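Local coordinates for uncharacterized protein (Magnetospirillum magneticum AMB-1, PDB 5MU5), which is probably the Maf flagellin glycosyltransferase of this bacterium, transferring sugar to flagellin, and is involved in formation of the flagella, at residues 290-295 and 313-318; 305-310 and 331-336; 555-560 and 573-578. All blocks are in the same frame, centred on the assembly; numbering follows the deposited sequence.

Interaction 1 of 3, residues 290-295 and 313-318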
loop_
_atom_site.group_PDB
_atom_site.type_symbol
_atom_site.label_atom_id
_atom_site.label_comp_id
_atom_site.label_asym_id
_atom_site.label_seq_id
_atom_site.Cartn_x
_atom_site.Cartn_y
_atom_site.Cartn_z
ATOM N N VAL A 290 5.060 -5.772 38.581
ATOM C CA VAL A 290 3.817 -5.014 38.592
ATOM C C VAL A 290 2.749 -5.728 37.765
ATOM O O VAL A 290 1.583 -5.766 38.132
ATOM C CB VAL A 290 4.039 -3.571 38.093
ATOM C CG1 VAL A 290 2.724 -2.813 37.961
ATOM C CG2 VAL A 290 4.951 -2.840 39.060
ATOM N N ILE A 291 3.152 -6.293 36.643
ATOM C CA ILE A 291 2.219 -7.024 35.808
ATOM C C ILE A 291 1.708 -8.227 36.603
ATOM O O ILE A 291 0.518 -8.537 36.594
ATOM C CB ILE A 291 2.888 -7.524 34.516
ATOM C CG1 ILE A 291 3.332 -6.345 33.651
ATOM C CG2 ILE A 291 1.924 -8.386 33.714
ATOM C CD1 ILE A 291 4.208 -6.735 32.479
ATOM N N LYS A 292 2.622 -8.894 37.293
ATOM C CA LYS A 292 2.289 -10.083 38.076
ATOM C C LYS A 292 1.330 -9.766 39.207
ATOM O O LYS A 292 0.347 -10.466 39.392
ATOM C CB LYS A 292 3.547 -10.727 38.631
ATOM C CG LYS A 292 3.303 -12.094 39.218
ATOM C CD LYS A 292 4.590 -12.886 39.356
ATOM C CE LYS A 292 4.243 -14.309 39.773
ATOM N NZ LYS A 292 5.462 -15.110 40.046
ATOM N N ALA A 293 1.606 -8.679 39.918
ATOM C CA ALA A 293 0.782 -8.241 41.045
ATOM C C ALA A 293 -0.598 -7.751 40.621
ATOM O O ALA A 293 -1.492 -7.668 41.448
ATOM C CB ALA A 293 1.497 -7.139 41.815
ATOM N N ASN A 294 -0.780 -7.453 39.343
ATOM C CA ASN A 294 -2.057 -6.949 38.861
ATOM C C ASN A 294 -2.826 -7.881 37.919
ATOM O O ASN A 294 -3.942 -7.565 37.539
ATOM C CB ASN A 294 -1.837 -5.597 38.177
ATOM C CG ASN A 294 -1.596 -4.491 39.170
ATOM O OD1 ASN A 294 -2.537 -3.926 39.720
ATOM N ND2 ASN A 294 -0.330 -4.169 39.407
ATOM N N GLN A 295 -2.259 -9.026 37.560
ATOM C CA GLN A 295 -2.892 -9.874 36.559
ATOM C C GLN A 295 -4.264 -10.371 36.973
ATOM O O GLN A 295 -5.079 -10.718 36.109
ATOM C CB GLN A 295 -2.012 -11.063 36.171
ATOM C CG GLN A 295 -1.931 -12.154 37.213
ATOM C CD GLN A 295 -1.079 -13.301 36.734
ATOM O OE1 GLN A 295 -1.307 -13.841 35.665
ATOM N NE2 GLN A 295 -0.085 -13.676 37.520
ATOM N N ASN A 313 7.541 -16.249 34.118
ATOM C CA ASN A 313 7.333 -15.567 35.411
ATOM C C ASN A 313 5.999 -15.870 36.090
ATOM O O ASN A 313 5.620 -15.194 37.049
ATOM C CB ASN A 313 7.461 -14.052 35.209
ATOM C CG ASN A 313 8.886 -13.624 34.921
ATOM O OD1 ASN A 313 9.676 -13.442 35.833
ATOM N ND2 ASN A 313 9.206 -13.434 33.654
ATOM N N GLY A 314 5.283 -16.870 35.588
ATOM C CA GLY A 314 4.007 -17.247 36.150
ATOM C C GLY A 314 2.920 -16.217 35.916
ATOM O O GLY A 314 2.128 -15.923 36.809
ATOM N N ILE A 315 2.881 -15.658 34.715
ATOM C CA ILE A 315 1.837 -14.707 34.359
ATOM C C ILE A 315 1.026 -15.362 33.268
ATOM O O ILE A 315 1.576 -15.788 32.271
ATOM C CB ILE A 315 2.430 -13.381 33.882
ATOM C CG1 ILE A 315 3.213 -12.719 35.039
ATOM C CG2 ILE A 315 1.329 -12.480 33.344
ATOM C CD1 ILE A 315 4.108 -11.551 34.638
ATOM N N GLN A 316 -0.279 -15.467 33.474
ATOM C CA GLN A 316 -1.159 -16.111 32.507
ATOM C C GLN A 316 -1.750 -15.094 31.513
ATOM O O GLN A 316 -2.548 -14.264 31.884
ATOM C CB GLN A 316 -2.289 -16.827 33.257
ATOM C CG GLN A 316 -3.368 -17.448 32.377
ATOM C CD GLN A 316 -2.835 -18.547 31.470
ATOM O OE1 GLN A 316 -2.180 -19.481 31.931
ATOM N NE2 GLN A 316 -3.126 -18.450 30.176
ATOM N N PRO A 317 -1.343 -15.150 30.240
ATOM C CA PRO A 317 -2.060 -14.332 29.270
ATOM C C PRO A 317 -3.531 -14.731 29.181
ATOM O O PRO A 317 -3.851 -15.907 29.252
ATOM C CB PRO A 317 -1.394 -14.667 27.934
ATOM C CG PRO A 317 -0.129 -15.333 28.260
ATOM C CD PRO A 317 -0.235 -15.899 29.636
ATOM N N ASP A 318 -4.410 -13.758 29.020
ATOM C CA ASP A 318 -5.813 -14.023 28.770
ATOM C C ASP A 318 -5.964 -14.229 27.273
ATOM O O ASP A 318 -6.689 -15.115 26.814
ATOM C CB ASP A 318 -6.640 -12.858 29.270
ATOM C CG ASP A 318 -6.562 -12.704 30.813
ATOM O OD1 ASP A 318 -7.152 -13.562 31.508
ATOM O OD2 ASP A 318 -5.938 -11.726 31.322
#
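Q295 lays its side-chain amide against the backbone of G314, I315 and Q316, at the Schellman motif that ends helix 307-312. Both segments belong to consecutive beta-alpha-beta units of the Rossmann-like, MptE-like domain: 290-295 lies at the C-terminal part of one connecting helix, and 313-318 leads from the next helix into strand 319-322. In the motif G314, with positive phi, gives its N-H to L311 O while I315 N bonds back to L310 O.

The amide of Q295 works with both ends. OE1 takes the N-H of Q316 at 2.9 Å from N to OE1, within its own carbonyl plane. NE2 gives to G314 O over 3.2 Å; the N-H points almost straight at the oxygen (170°) and meets it on a lone pair. Bonded on either side of I315, the amide cannot flip without losing both bonds, and I315 CA rests 3.5 Å from OE1. Q295 CG stands between backbone N and carbonyl carbon (chi1 74°), and the extended chain carries the amide across.

I315 brings in the apolar part. Its side chain meets that of I291 at about a right angle, CD1 lying 4.0 Å from I291 CG2 and 4.1 Å from K292 CB. I291 also packs on F276 of the central sheet, so this side of the contact faces the interior. At the other end, Q295 O and D318 OD2 share K518 NZ, a hydrogen bond and a salt bridge respectively.

K292 follows the exposed flank, extended with CG anti to the backbone N (chi1 -169°). Its ammonium reaches the first residue beyond helix 307-312, where NZ sits 3.0 Å from N313 O, above the carbonyl plane rather than on a lone pair.

Interaction 2 of 3, residues 305-310 and 331-336; sequences TASRVL and RALAAV. With SO4 (sulfate ion), chain B.
R308 and V336 join two successive connecting helices of the Rossmann-like, MptE-like domain: helix 307-312, after strand 299-303, and helix 327-340, after strand 319-322. The arginine reaches over the valine from one helix to the other.

From CB the R308 chain runs straight out through CG, which is anti to the backbone N (chi1 -178°), and on to CD; a bend about the CG-CD bond (chi3 -75°) then turns the guanidinium over V336. NE comes to 4.1 Å from V336 CG2, and CZ to 4.0 Å from the same methyl, which lies over one face of the flat group. NH2 is closer still, 3.8 Å from V336 CG2, and has A335 CB at its edge, near the guanidinium plane. NH1 turns to a charge instead, forming a salt bridge with E339 further along the second helix, which probably helps to hold the rotation of the group over the valine.

The other V336 methyl, CG1, is 3.8 Å from S307 OG, a van der Waals approach; the hydroxyl's bond, a weak one, is to G304 O. Here the contact is buried: L333 borders it, packing on Q320, L322 and F342.

T305, two residues before S307, faces a sulfate, probably from the crystallisation liquor. It lies beyond the C-terminal ends of the parallel strands, where Rossmann-like folds commonly bind nucleotides, so it may mimic a phosphate of the sugar donor. S280 OG also bonds it; T305 gives its backbone N-H to O4 at 2.8 Å, and its OG1 donates to O2 at 2.7 Å.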
loop_
_atom_site.group_PDB
_atom_site.type_symbol
_atom_site.label_atom_id
_atom_site.label_comp_id
_atom_site.label_asym_id
_atom_site.label_seq_id
_atom_site.Cartn_x
_atom_site.Cartn_y
_atom_site.Cartn_z
ATOM N N THR A 305 5.858 -13.247 20.721
ATOM C CA THR A 305 6.895 -13.849 21.569
ATOM C C THR A 305 6.948 -13.358 23.004
ATOM O O THR A 305 7.675 -13.932 23.830
ATOM C CB THR A 305 8.311 -13.697 20.951
ATOM O OG1 THR A 305 8.572 -12.315 20.631
ATOM C CG2 THR A 305 8.426 -14.542 19.701
ATOM N N ALA A 306 6.190 -12.314 23.305
ATOM C CA ALA A 306 6.044 -11.821 24.684
ATOM C C ALA A 306 5.587 -12.914 25.652
ATOM O O ALA A 306 5.827 -12.841 26.851
ATOM C CB ALA A 306 5.020 -10.709 24.704
ATOM N N SER A 307 4.909 -13.922 25.128
ATOM C CA SER A 307 4.361 -14.987 25.955
ATOM C C SER A 307 5.433 -15.708 26.775
ATOM O O SER A 307 5.201 -16.080 27.931
ATOM C CB SER A 307 3.602 -15.984 25.071
ATOM O OG SER A 307 4.446 -16.536 24.062
ATOM N N ARG A 308 6.613 -15.858 26.186
ATOM C CA ARG A 308 7.728 -16.526 26.848
ATOM C C ARG A 308 8.059 -15.907 28.206
ATOM O O ARG A 308 8.141 -16.618 29.203
ATOM C CB ARG A 308 8.965 -16.523 25.937
ATOM C CG ARG A 308 10.146 -17.244 26.524
ATOM C CD ARG A 308 11.301 -17.375 25.530
ATOM N NE ARG A 308 11.086 -18.398 24.493
ATOM C CZ ARG A 308 11.118 -19.721 24.696
ATOM N NH1 ARG A 308 11.325 -20.227 25.916
ATOM N NH2 ARG A 308 10.921 -20.546 23.676
ATOM N N VAL A 309 8.220 -14.587 28.253
ATOM C CA VAL A 309 8.596 -13.905 29.494
ATOM C C VAL A 309 7.436 -13.868 30.505
ATOM O O VAL A 309 7.640 -13.980 31.713
ATOM C CB VAL A 309 9.187 -12.488 29.238
ATOM C CG1 VAL A 309 8.169 -11.523 28.634
ATOM C CG2 VAL A 309 9.756 -11.921 30.542
ATOM N N LEU A 310 6.216 -13.734 30.015
ATOM C CA LEU A 310 5.066 -13.773 30.894
ATOM C C LEU A 310 4.978 -15.153 31.534
ATOM O O LEU A 310 4.951 -15.267 32.771
ATOM C CB LEU A 310 3.779 -13.435 30.139
ATOM C CG LEU A 310 3.774 -12.037 29.535
ATOM C CD1 LEU A 310 2.625 -11.859 28.574
ATOM C CD2 LEU A 310 3.715 -10.983 30.619
ATOM N N ARG A 331 6.329 -22.393 14.778
ATOM C CA ARG A 331 7.333 -23.183 15.489
ATOM C C ARG A 331 7.790 -22.448 16.742
ATOM O O ARG A 331 8.024 -23.074 17.755
ATOM C CB ARG A 331 8.514 -23.610 14.602
ATOM C CG ARG A 331 8.197 -24.778 13.668
ATOM C CD ARG A 331 9.432 -25.223 12.885
ATOM N NE ARG A 331 9.916 -24.184 11.963
ATOM C CZ ARG A 331 9.660 -24.123 10.650
ATOM N NH1 ARG A 331 8.922 -25.057 10.038
ATOM N NH2 ARG A 331 10.148 -23.113 9.932
ATOM N N ALA A 332 7.877 -21.127 16.682
ATOM C CA ALA A 332 8.236 -20.327 17.869
ATOM C C ALA A 332 7.164 -20.475 18.969
ATOM O O ALA A 332 7.474 -20.769 20.120
ATOM C CB ALA A 332 8.436 -18.862 17.487
ATOM N N LEU A 333 5.902 -20.309 18.594
ATOM C CA LEU A 333 4.805 -20.506 19.529
ATOM C C LEU A 333 4.781 -21.896 20.110
ATOM O O LEU A 333 4.552 -22.055 21.302
ATOM C CB LEU A 333 3.458 -20.259 18.867
ATOM C CG LEU A 333 2.868 -18.871 19.007
ATOM C CD1 LEU A 333 1.513 -18.886 18.306
ATOM C CD2 LEU A 333 2.714 -18.487 20.472
ATOM N N ALA A 334 4.975 -22.900 19.263
ATOM C CA ALA A 334 4.967 -24.294 19.719
ATOM C C ALA A 334 6.044 -24.571 20.766
ATOM O O ALA A 334 5.800 -25.294 21.721
ATOM C CB ALA A 334 5.132 -25.249 18.538
ATOM N N ALA A 335 7.240 -24.014 20.570
ATOM C CA ALA A 335 8.353 -24.166 21.535
ATOM C C ALA A 335 7.983 -23.600 22.917
ATOM O O ALA A 335 8.318 -24.173 23.949
ATOM C CB ALA A 335 9.613 -23.481 20.998
ATOM N N VAL A 336 7.277 -22.475 22.929
ATOM C CA VAL A 336 6.822 -21.870 24.182
ATOM C C VAL A 336 5.754 -22.750 24.847
ATOM O O VAL A 336 5.780 -22.935 26.054
ATOM C CB VAL A 336 6.271 -20.452 23.967
ATOM C CG1 VAL A 336 5.787 -19.881 25.279
ATOM C CG2 VAL A 336 7.324 -19.537 23.344
HETATM S S SO4 B . 7.205 -10.819 18.076
HETATM O O1 SO4 B . 6.702 -9.874 19.105
HETATM O O2 SO4 B . 8.678 -10.964 18.298
HETATM O O3 SO4 B . 6.934 -10.268 16.706
HETATM O O4 SO4 B . 6.456 -12.107 18.220
#

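Interaction 3 of 3, residues 555-560 and 573-578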
loop_
_atom_site.group_PDB
_atom_site.type_symbol
_atom_site.label_atom_id
_atom_site.label_comp_id
_atom_site.label_asym_id
_atom_site.label_seq_id
_atom_site.Cartn_x
_atom_site.Cartn_y
_atom_site.Cartn_z
ATOM N N GLY A 555 -6.917 -15.641 -19.014
ATOM C CA GLY A 555 -7.193 -15.712 -20.432
ATOM C C GLY A 555 -7.404 -14.328 -21.015
ATOM O O GLY A 555 -6.921 -14.032 -22.109
ATOM N N GLU A 556 -8.116 -13.472 -20.280
ATOM C CA GLU A 556 -8.408 -12.110 -20.752
ATOM C C GLU A 556 -7.140 -11.240 -20.820
ATOM O O GLU A 556 -7.009 -10.410 -21.719
ATOM C CB GLU A 556 -9.516 -11.454 -19.896
ATOM C CG GLU A 556 -10.901 -12.071 -20.122
ATOM C CD GLU A 556 -11.965 -11.638 -19.105
ATOM O OE1 GLU A 556 -11.619 -10.992 -18.086
ATOM O OE2 GLU A 556 -13.168 -11.958 -19.315
ATOM N N CYS A 557 -6.193 -11.466 -19.913
ATOM C CA CYS A 557 -4.910 -10.750 -19.951
ATOM C C CYS A 557 -4.019 -11.229 -21.082
ATOM O O CYS A 557 -3.276 -10.439 -21.647
ATOM C CB CYS A 557 -4.145 -10.915 -18.641
ATOM S SG CYS A 557 -5.018 -10.286 -17.196
ATOM N N ALA A 558 -4.074 -12.525 -21.381
ATOM C CA ALA A 558 -3.311 -13.102 -22.474
ATOM C C ALA A 558 -3.810 -12.490 -23.765
ATOM O O ALA A 558 -3.021 -12.036 -24.609
ATOM C CB ALA A 558 -3.484 -14.608 -22.510
ATOM N N GLN A 559 -5.128 -12.429 -23.892
ATOM C CA GLN A 559 -5.765 -11.874 -25.083
ATOM C C GLN A 559 -5.436 -10.385 -25.273
ATOM O O GLN A 559 -5.215 -9.919 -26.399
ATOM C CB GLN A 559 -7.283 -12.068 -24.982
ATOM C CG GLN A 559 -8.063 -11.639 -26.217
ATOM C CD GLN A 559 -7.651 -12.422 -27.449
ATOM O OE1 GLN A 559 -7.421 -13.625 -27.377
ATOM N NE2 GLN A 559 -7.547 -11.744 -28.581
ATOM N N ALA A 560 -5.403 -9.647 -24.162
ATOM C CA ALA A 560 -5.041 -8.228 -24.166
ATOM C C ALA A 560 -3.644 -8.032 -24.724
ATOM O O ALA A 560 -3.427 -7.161 -25.543
ATOM C CB ALA A 560 -5.120 -7.658 -22.760
ATOM N N LEU A 573 -3.169 0.284 -20.144
ATOM C CA LEU A 573 -4.519 0.734 -19.790
ATOM C C LEU A 573 -5.469 -0.440 -19.752
ATOM O O LEU A 573 -6.281 -0.549 -18.846
ATOM C CB LEU A 573 -5.058 1.779 -20.775
ATOM C CG LEU A 573 -4.448 3.172 -20.637
ATOM C CD1 LEU A 573 -4.710 4.034 -21.870
ATOM C CD2 LEU A 573 -4.960 3.851 -19.381
ATOM N N VAL A 574 -5.354 -1.334 -20.720
ATOM C CA VAL A 574 -6.249 -2.487 -20.768
ATOM C C VAL A 574 -5.999 -3.450 -19.603
ATOM O O VAL A 574 -6.943 -3.925 -18.993
ATOM C CB VAL A 574 -6.156 -3.220 -22.112
ATOM C CG1 VAL A 574 -6.980 -4.500 -22.099
ATOM C CG2 VAL A 574 -6.661 -2.314 -23.223
ATOM N N LEU A 575 -4.739 -3.727 -19.287
ATOM C CA LEU A 575 -4.428 -4.630 -18.169
ATOM C C LEU A 575 -4.829 -4.024 -16.833
ATOM O O LEU A 575 -5.344 -4.720 -15.953
ATOM C CB LEU A 575 -2.936 -4.977 -18.118
ATOM C CG LEU A 575 -2.400 -5.877 -19.224
ATOM C CD1 LEU A 575 -0.880 -5.981 -19.098
ATOM C CD2 LEU A 575 -3.056 -7.254 -19.168
ATOM N N SER A 576 -4.572 -2.733 -16.660
ATOM C CA SER A 576 -4.948 -2.075 -15.410
ATOM C C SER A 576 -6.441 -2.193 -15.168
ATOM O O SER A 576 -6.856 -2.622 -14.077
ATOM C CB SER A 576 -4.539 -0.611 -15.395
ATOM O OG SER A 576 -3.134 -0.518 -15.236
ATOM N N GLU A 577 -7.238 -1.844 -16.184
ATOM C CA GLU A 577 -8.699 -1.947 -16.083
ATOM C C GLU A 577 -9.158 -3.342 -15.644
ATOM O O GLU A 577 -10.054 -3.459 -14.821
ATOM C CB GLU A 577 -9.382 -1.563 -17.395
ATOM C CG GLU A 577 -10.887 -1.803 -17.391
ATOM C CD GLU A 577 -11.560 -1.330 -18.667
ATOM O OE1 GLU A 577 -10.857 -1.124 -19.688
ATOM O OE2 GLU A 577 -12.799 -1.167 -18.658
ATOM N N MET A 578 -8.534 -4.384 -16.179
ATOM C CA MET A 578 -8.859 -5.749 -15.788
ATOM C C MET A 578 -8.374 -6.147 -14.402
ATOM O O MET A 578 -8.985 -6.980 -13.765
ATOM C CB MET A 578 -8.219 -6.728 -16.753
ATOM C CG MET A 578 -8.855 -6.736 -18.107
ATOM S SD MET A 578 -7.911 -7.786 -19.216
ATOM C CE MET A 578 -8.822 -7.479 -20.734
#
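M578 reaches across to E556 and A560 in an antiparallel helical hairpin of the Maf helical bundle domain. Helix 546-564 and helix 568-579 follow each other in the chain, and their axes here pass 9.9 Å apart at 169°.

In M578, CG anti to the carbonyl carbon (chi1 -71°) starts a straight chain that puts SD and CE against E556. CE lies 3.6 Å from E556 O, a carbonyl already engaged within its helix by the N-H of A560. SD passes 4.1 Å from E556 CB and looks towards C557, whose SG is 4.3 Å away; these are van der Waals contacts.

A560, small and pointing at the partner helix, lets V574 come in close. V574 CG1, anti to the backbone N (chi1 174°), is the branch that touches, 3.7 Å from A560 CB.

L575 works from the buried side. Its CD2 swings inward between C557 and A560, reaching C557 CB at 3.9 Å. Behind this pair other helices of the bundle close in: C557 also packs on L598 and I633, and L575 on M599 and Y605. The same L575 methyl, CD2, approaches A560 CB at 4.2 Å.

In the fold
Interactions 1 and 2 are neighbours in the Rossmann-like domain and share helix 307-312: interaction 2 uses its beginning, interaction 1 the loop that leaves it, and the two contacts touch where the helix ends. Their centres are about 15 Å apart. Interaction 1, partly buried, relies on side-chain amide and ammonium bonds to turn carbonyls and an N-H; interaction 2 is more buried and packs a valine under a guanidinium, with its polar ends answered elsewhere. Interaction 3 lies in the helical bundle, its centre about 56 Å from that of interaction 1, and is partly buried, purely van der Waals packing between two helices.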